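Local structure of putative carbohydrate binding protein (3QEC) at residues E50-Y55 against T108-S113; F63-A68 against G130-L135. The protein probably binds carbohydrates, is linked to heparin and suramin binding, and may take part in carbohydrate transport and biofilm formation. One frame throughout, in Å; residues are numbered along the deposited sequence.

Overall arrangement
Both contacts are built on the antiparallel sheet whose strands run in the order 89-92, 46-51, 107-120, 125-138. In contact 1 the end of strand 46-51 pairs with strand 107-120 before the chain turns into helix 54-63; in contact 2 the loop leaving that helix comes down on strand 125-138. Their centres lie about 12 Å apart. They meet between the two adjoining strands: Ile111 N and Lys134 O are 2.9 Å apart and Ser112 OG and Thr133 OG1 2.7 Å, both probable hydrogen bonds. Nearest atoms put a triethylene glycol about 4 Å from the Tyr110 side chain and a glycerol about 3 Å from that of Asp67, both probably from the crystallisation liquor.

Contact 1: residues E50-Y55 against T108-S113; sequences EPATSY and TYYISS
Glu50 O takes the backbone N-H of Tyr110 at 2.9 Å, and Tyr109 CA adds a C-H...O approach to the same oxygen. The pairing is returned by Glu50 N, which donates to Tyr110 O at 3.1 Å, making these two residues an antiparallel hydrogen-bonded pair. Pro51 and Tyr109 follow as a non-hydrogen-bonded pair. One residue further, Ala52 N donates to Thr108 O at 2.9 Å, where the chain is already leaving the sheet: Ala52 is the centre of an inverse gamma turn, closed by a weak bond from Thr53 N to Pro51 O.

Side-chain packing gathers on Tyr110. With CG anti to its own carbonyl carbon (chi1 -78°), its ring lies under the turn, and Ala52 CB sits over one face, 4.2 Å from the centroid and displaced toward the rim on the CD2/CE2 side, in a CH-pi contact. Thr53 O lies at the edge of the ring, 4.1 Å from Tyr110 CE2. Tyr109 brings CD2 obliquely to 3.6 Å from Glu50 O, while its hydroxyl bonds to Pro105 O.

Glu50 and Tyr110 project from the same face of the sheet. The glutamate's carboxylate is held by a salt bridge to Arg84 and a hydrogen bond with Tyr60 OH, both on OE2. Thr53 is the N-cap of helix 54-63, which lies against this face: Met56 packs on both Glu50 and Tyr110, and on the far flank of strand 107-120 runs strand 125-138, with Leu135 touching Ala52 and Tyr110.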
loop_
_atom_site.group_PDB
_atom_site.type_symbol
_atom_site.label_atom_id
_atom_site.label_comp_id
_atom_site.label_asym_id
_atom_site.label_seq_id
_atom_site.Cartn_x
_atom_site.Cartn_y
_atom_site.Cartn_z
ATOM N N GLU A 50 3.511 5.664 3.978
ATOM C CA GLU A 50 4.565 6.644 3.683
ATOM C C GLU A 50 4.009 8.011 3.227
ATOM O O GLU A 50 2.876 8.047 2.755
ATOM C CB GLU A 50 5.491 6.084 2.590
ATOM C CG GLU A 50 4.847 5.858 1.226
ATOM C CD GLU A 50 5.814 5.213 0.259
ATOM O OE1 GLU A 50 6.875 5.821 -0.016
ATOM O OE2 GLU A 50 5.550 4.067 -0.163
ATOM N N PRO A 51 4.806 9.124 3.304
ATOM C CA PRO A 51 4.300 10.434 2.828
ATOM C C PRO A 51 3.772 10.408 1.380
ATOM O O PRO A 51 4.390 9.776 0.519
ATOM C CB PRO A 51 5.538 11.345 2.935
ATOM C CG PRO A 51 6.385 10.709 3.995
ATOM C CD PRO A 51 6.189 9.239 3.836
ATOM N N ALA A 52 2.620 11.092 1.115
ATOM C CA ALA A 52 2.008 11.174 -0.220
ATOM C C ALA A 52 2.690 12.280 -1.048
ATOM O O ALA A 52 2.181 13.397 -1.127
ATOM C CB ALA A 52 0.506 11.430 -0.104
ATOM N N THR A 53 3.858 11.977 -1.628
ATOM C CA THR A 53 4.650 12.950 -2.388
ATOM C C THR A 53 4.418 12.819 -3.889
ATOM O O THR A 53 3.873 11.808 -4.357
ATOM C CB THR A 53 6.153 12.797 -2.062
ATOM O OG1 THR A 53 6.601 11.494 -2.438
ATOM C CG2 THR A 53 6.477 13.090 -0.593
ATOM N N SER A 54 4.855 13.842 -4.656
ATOM C CA SER A 54 4.735 13.850 -6.116
ATOM C C SER A 54 5.542 12.675 -6.738
ATOM O O SER A 54 5.156 12.141 -7.779
ATOM C CB SER A 54 5.183 15.193 -6.682
ATOM O OG SER A 54 6.568 15.413 -6.475
ATOM N N TYR A 55 6.622 12.256 -6.041
ATOM C CA TYR A 55 7.526 11.147 -6.362
ATOM C C TYR A 55 6.757 9.804 -6.319
ATOM O O TYR A 55 6.730 9.093 -7.323
ATOM C CB TYR A 55 8.728 11.147 -5.365
ATOM C CG TYR A 55 9.815 10.132 -5.655
ATOM C CD1 TYR A 55 10.643 10.263 -6.770
ATOM C CD2 TYR A 55 10.044 9.058 -4.797
ATOM C CE1 TYR A 55 11.651 9.330 -7.038
ATOM C CE2 TYR A 55 11.027 8.104 -5.071
ATOM C CZ TYR A 55 11.833 8.245 -6.189
ATOM O OH TYR A 55 12.817 7.317 -6.447
ATOM N N THR A 108 -0.343 13.672 5.101
ATOM C CA THR A 108 -1.056 12.924 4.060
ATOM C C THR A 108 -0.179 11.766 3.614
ATOM O O THR A 108 1.017 11.948 3.393
ATOM C CB THR A 108 -1.514 13.838 2.921
ATOM O OG1 THR A 108 -2.087 15.024 3.505
ATOM C CG2 THR A 108 -2.566 13.153 2.023
ATOM N N TYR A 109 -0.775 10.570 3.528
ATOM C CA TYR A 109 -0.037 9.340 3.255
ATOM C C TYR A 109 -0.631 8.461 2.185
ATOM O O TYR A 109 -1.828 8.539 1.886
ATOM C CB TYR A 109 -0.003 8.472 4.547
ATOM C CG TYR A 109 0.614 9.135 5.760
ATOM C CD1 TYR A 109 -0.138 9.968 6.581
ATOM C CD2 TYR A 109 1.941 8.895 6.112
ATOM C CE1 TYR A 109 0.429 10.591 7.689
ATOM C CE2 TYR A 109 2.516 9.507 7.222
ATOM C CZ TYR A 109 1.760 10.366 7.998
ATOM O OH TYR A 109 2.318 10.977 9.085
ATOM N N TYR A 110 0.215 7.564 1.661
ATOM C CA TYR A 110 -0.147 6.426 0.826
ATOM C C TYR A 110 -0.093 5.235 1.741
ATOM O O TYR A 110 0.893 5.069 2.463
ATOM C CB TYR A 110 0.783 6.217 -0.398
ATOM C CG TYR A 110 0.509 7.151 -1.555
ATOM C CD1 TYR A 110 -0.724 7.152 -2.203
ATOM C CD2 TYR A 110 1.481 8.041 -2.003
ATOM C CE1 TYR A 110 -0.993 8.045 -3.239
ATOM C CE2 TYR A 110 1.212 8.957 -3.019
ATOM C CZ TYR A 110 -0.016 8.938 -3.651
ATOM O OH TYR A 110 -0.264 9.822 -4.675
ATOM N N ILE A 111 -1.168 4.456 1.788
ATOM C CA ILE A 111 -1.223 3.206 2.558
ATOM C C ILE A 111 -1.332 2.119 1.458
ATOM O O ILE A 111 -2.186 2.226 0.573
ATOM C CB ILE A 111 -2.308 3.217 3.667
ATOM C CG1 ILE A 111 -2.175 2.001 4.618
ATOM C CG2 ILE A 111 -3.743 3.451 3.124
ATOM C CD1 ILE A 111 -2.932 2.181 5.957
ATOM N N SER A 112 -0.359 1.202 1.409
ATOM C CA SER A 112 -0.209 0.261 0.304
ATOM C C SER A 112 0.184 -1.153 0.734
ATOM O O SER A 112 0.989 -1.326 1.653
ATOM C CB SER A 112 0.867 0.792 -0.651
ATOM O OG SER A 112 0.901 0.089 -1.884
ATOM N N SER A 113 -0.336 -2.161 0.002
ATOM C CA SER A 113 -0.056 -3.581 0.226
ATOM C C SER A 113 -0.114 -4.385 -1.085
ATOM O O SER A 113 -0.557 -3.868 -2.117
ATOM C CB SER A 113 -1.034 -4.171 1.237
ATOM O OG SER A 113 -0.539 -5.395 1.757
#

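Contact 2: residues F63-A68 against G130-L135; sequences FGNLDA and GTVTKL
Thr131 buries more surface here than any other residue, its hydroxyl held between two points of the loop. OG1 donates to Phe63 O at 2.7 Å, arriving from above the carbonyl plane, and accepts the N-H of Leu66 at 2.9 Å in a nearly straight bond (168°). With chi1 at 57°, OG1 sits in the crowded position between the backbone N and the carbonyl carbon, and one hydroxyl thereby ties together residues three apart in the loop. The backbone of the same threonine joins in: its N donates to Leu66 O at 3.0 Å, and its O receives a C-H...O approach from Asn65 CA.

The side-chain amide of Asn65 meets both backbone polar atoms of Thr133. OD1 accepts from Thr133 N at 3.0 Å, with the donor well above the carbonyl plane of the amide, whereas ND2 donates to Thr133 O at 3.1 Å, on a lone pair of that oxygen and in the amide plane. Strand 125-138 is outermost in its sheet within the chain. Here the loop after helix 54-63 lies along that strand, with side-chain bonds doing much of the work that a neighbouring strand would do; the backbones are bridged at Asp67 and Gly130, and just beyond, Ala68 pairs with Gly129.

Gly64, which has no side chain, takes part through its backbone. Its O accepts from Thr133 OG1 at 2.7 Å; that hydroxyl also bonds to Ser112 OG on strand 107-120. Between the two threonines, Val132 points away from the loop, against Leu30, Leu32 and Leu148 of the other sheet, consistent with a beta sandwich. Asp67 makes a salt bridge with Arg150, whose NE also bonds Thr131 O.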
loop_
_atom_site.group_PDB
_atom_site.type_symbol
_atom_site.label_atom_id
_atom_site.label_comp_id
_atom_site.label_asym_id
_atom_site.label_seq_id
_atom_site.Cartn_x
_atom_site.Cartn_y
_atom_site.Cartn_z
ATOM N N PHE A 63 2.126 1.314 -10.588
ATOM C CA PHE A 63 2.208 -0.004 -9.929
ATOM C C PHE A 63 1.387 -0.189 -8.638
ATOM O O PHE A 63 1.433 -1.277 -8.056
ATOM C CB PHE A 63 3.685 -0.337 -9.603
ATOM C CG PHE A 63 4.646 -0.138 -10.752
ATOM C CD1 PHE A 63 4.728 -1.072 -11.786
ATOM C CD2 PHE A 63 5.439 1.003 -10.825
ATOM C CE1 PHE A 63 5.594 -0.870 -12.870
ATOM C CE2 PHE A 63 6.299 1.209 -11.911
ATOM C CZ PHE A 63 6.373 0.270 -12.927
ATOM N N GLY A 64 0.648 0.826 -8.218
ATOM C CA GLY A 64 -0.080 0.816 -6.951
ATOM C C GLY A 64 -1.404 0.090 -6.864
ATOM O O GLY A 64 -1.783 -0.338 -5.768
ATOM N N ASN A 65 -2.145 -0.011 -7.987
ATOM C CA ASN A 65 -3.446 -0.692 -8.028
ATOM C C ASN A 65 -3.487 -1.570 -9.279
ATOM O O ASN A 65 -4.341 -1.413 -10.149
ATOM C CB ASN A 65 -4.603 0.322 -7.976
ATOM C CG ASN A 65 -4.791 0.965 -6.620
ATOM O OD1 ASN A 65 -5.292 0.341 -5.671
ATOM N ND2 ASN A 65 -4.415 2.241 -6.506
ATOM N N LEU A 66 -2.536 -2.506 -9.355
ATOM C CA LEU A 66 -2.324 -3.338 -10.523
ATOM C C LEU A 66 -2.460 -4.816 -10.206
ATOM O O LEU A 66 -1.751 -5.342 -9.338
ATOM C CB LEU A 66 -0.905 -3.017 -11.076
ATOM C CG LEU A 66 -0.370 -3.781 -12.308
ATOM C CD1 LEU A 66 -1.287 -3.637 -13.521
ATOM C CD2 LEU A 66 1.054 -3.347 -12.635
ATOM N N ASP A 67 -3.349 -5.493 -10.960
ATOM C CA ASP A 67 -3.569 -6.943 -10.885
ATOM C C ASP A 67 -2.314 -7.659 -11.393
ATOM O O ASP A 67 -1.695 -7.187 -12.351
ATOM C CB ASP A 67 -4.811 -7.351 -11.706
ATOM C CG ASP A 67 -6.151 -6.998 -11.073
ATOM O OD1 ASP A 67 -6.177 -6.676 -9.867
ATOM O OD2 ASP A 67 -7.171 -7.034 -11.785
ATOM N N ALA A 68 -1.911 -8.759 -10.724
ATOM C CA ALA A 68 -0.742 -9.560 -11.102
ATOM C C ALA A 68 -0.899 -10.158 -12.517
ATOM O O ALA A 68 0.098 -10.303 -13.231
ATOM C CB ALA A 68 -0.525 -10.670 -10.091
ATOM N N GLY A 130 -3.217 -8.700 -6.534
ATOM C CA GLY A 130 -2.176 -7.757 -6.921
ATOM C C GLY A 130 -1.975 -6.679 -5.882
ATOM O O GLY A 130 -2.145 -6.930 -4.683
ATOM N N THR A 131 -1.608 -5.472 -6.337
ATOM C CA THR A 131 -1.347 -4.332 -5.452
ATOM C C THR A 131 -2.617 -3.515 -5.239
ATOM O O THR A 131 -3.489 -3.460 -6.121
ATOM C CB THR A 131 -0.198 -3.444 -5.989
ATOM O OG1 THR A 131 -0.521 -2.997 -7.305
ATOM C CG2 THR A 131 1.147 -4.162 -6.017
ATOM N N VAL A 132 -2.721 -2.900 -4.050
ATOM C CA VAL A 132 -3.825 -2.021 -3.666
ATOM C C VAL A 132 -3.211 -0.859 -2.844
ATOM O O VAL A 132 -2.418 -1.093 -1.926
ATOM C CB VAL A 132 -5.020 -2.748 -2.973
ATOM C CG1 VAL A 132 -4.584 -3.557 -1.741
ATOM C CG2 VAL A 132 -6.161 -1.775 -2.642
ATOM N N THR A 133 -3.524 0.392 -3.249
ATOM C CA THR A 133 -2.992 1.620 -2.647
ATOM C C THR A 133 -4.099 2.667 -2.516
ATOM O O THR A 133 -4.818 2.936 -3.482
ATOM C CB THR A 133 -1.822 2.143 -3.519
ATOM O OG1 THR A 133 -0.839 1.109 -3.670
ATOM C CG2 THR A 133 -1.187 3.420 -2.987
ATOM N N LYS A 134 -4.209 3.275 -1.320
ATOM C CA LYS A 134 -5.179 4.335 -1.016
ATOM C C LYS A 134 -4.486 5.528 -0.348
ATOM O O LYS A 134 -3.368 5.386 0.187
ATOM C CB LYS A 134 -6.294 3.793 -0.085
ATOM C CG LYS A 134 -7.211 2.733 -0.708
ATOM C CD LYS A 134 -8.283 3.351 -1.598
ATOM C CE LYS A 134 -9.068 2.319 -2.354
ATOM N NZ LYS A 134 -10.172 2.947 -3.109
ATOM N N LEU A 135 -5.153 6.696 -0.363
ATOM C CA LEU A 135 -4.703 7.901 0.330
ATOM C C LEU A 135 -5.344 7.963 1.724
ATOM O O LEU A 135 -6.562 7.742 1.840
ATOM C CB LEU A 135 -5.085 9.175 -0.458
ATOM C CG LEU A 135 -4.218 9.618 -1.658
ATOM C CD1 LEU A 135 -5.007 10.559 -2.576
ATOM C CD2 LEU A 135 -2.913 10.321 -1.201
#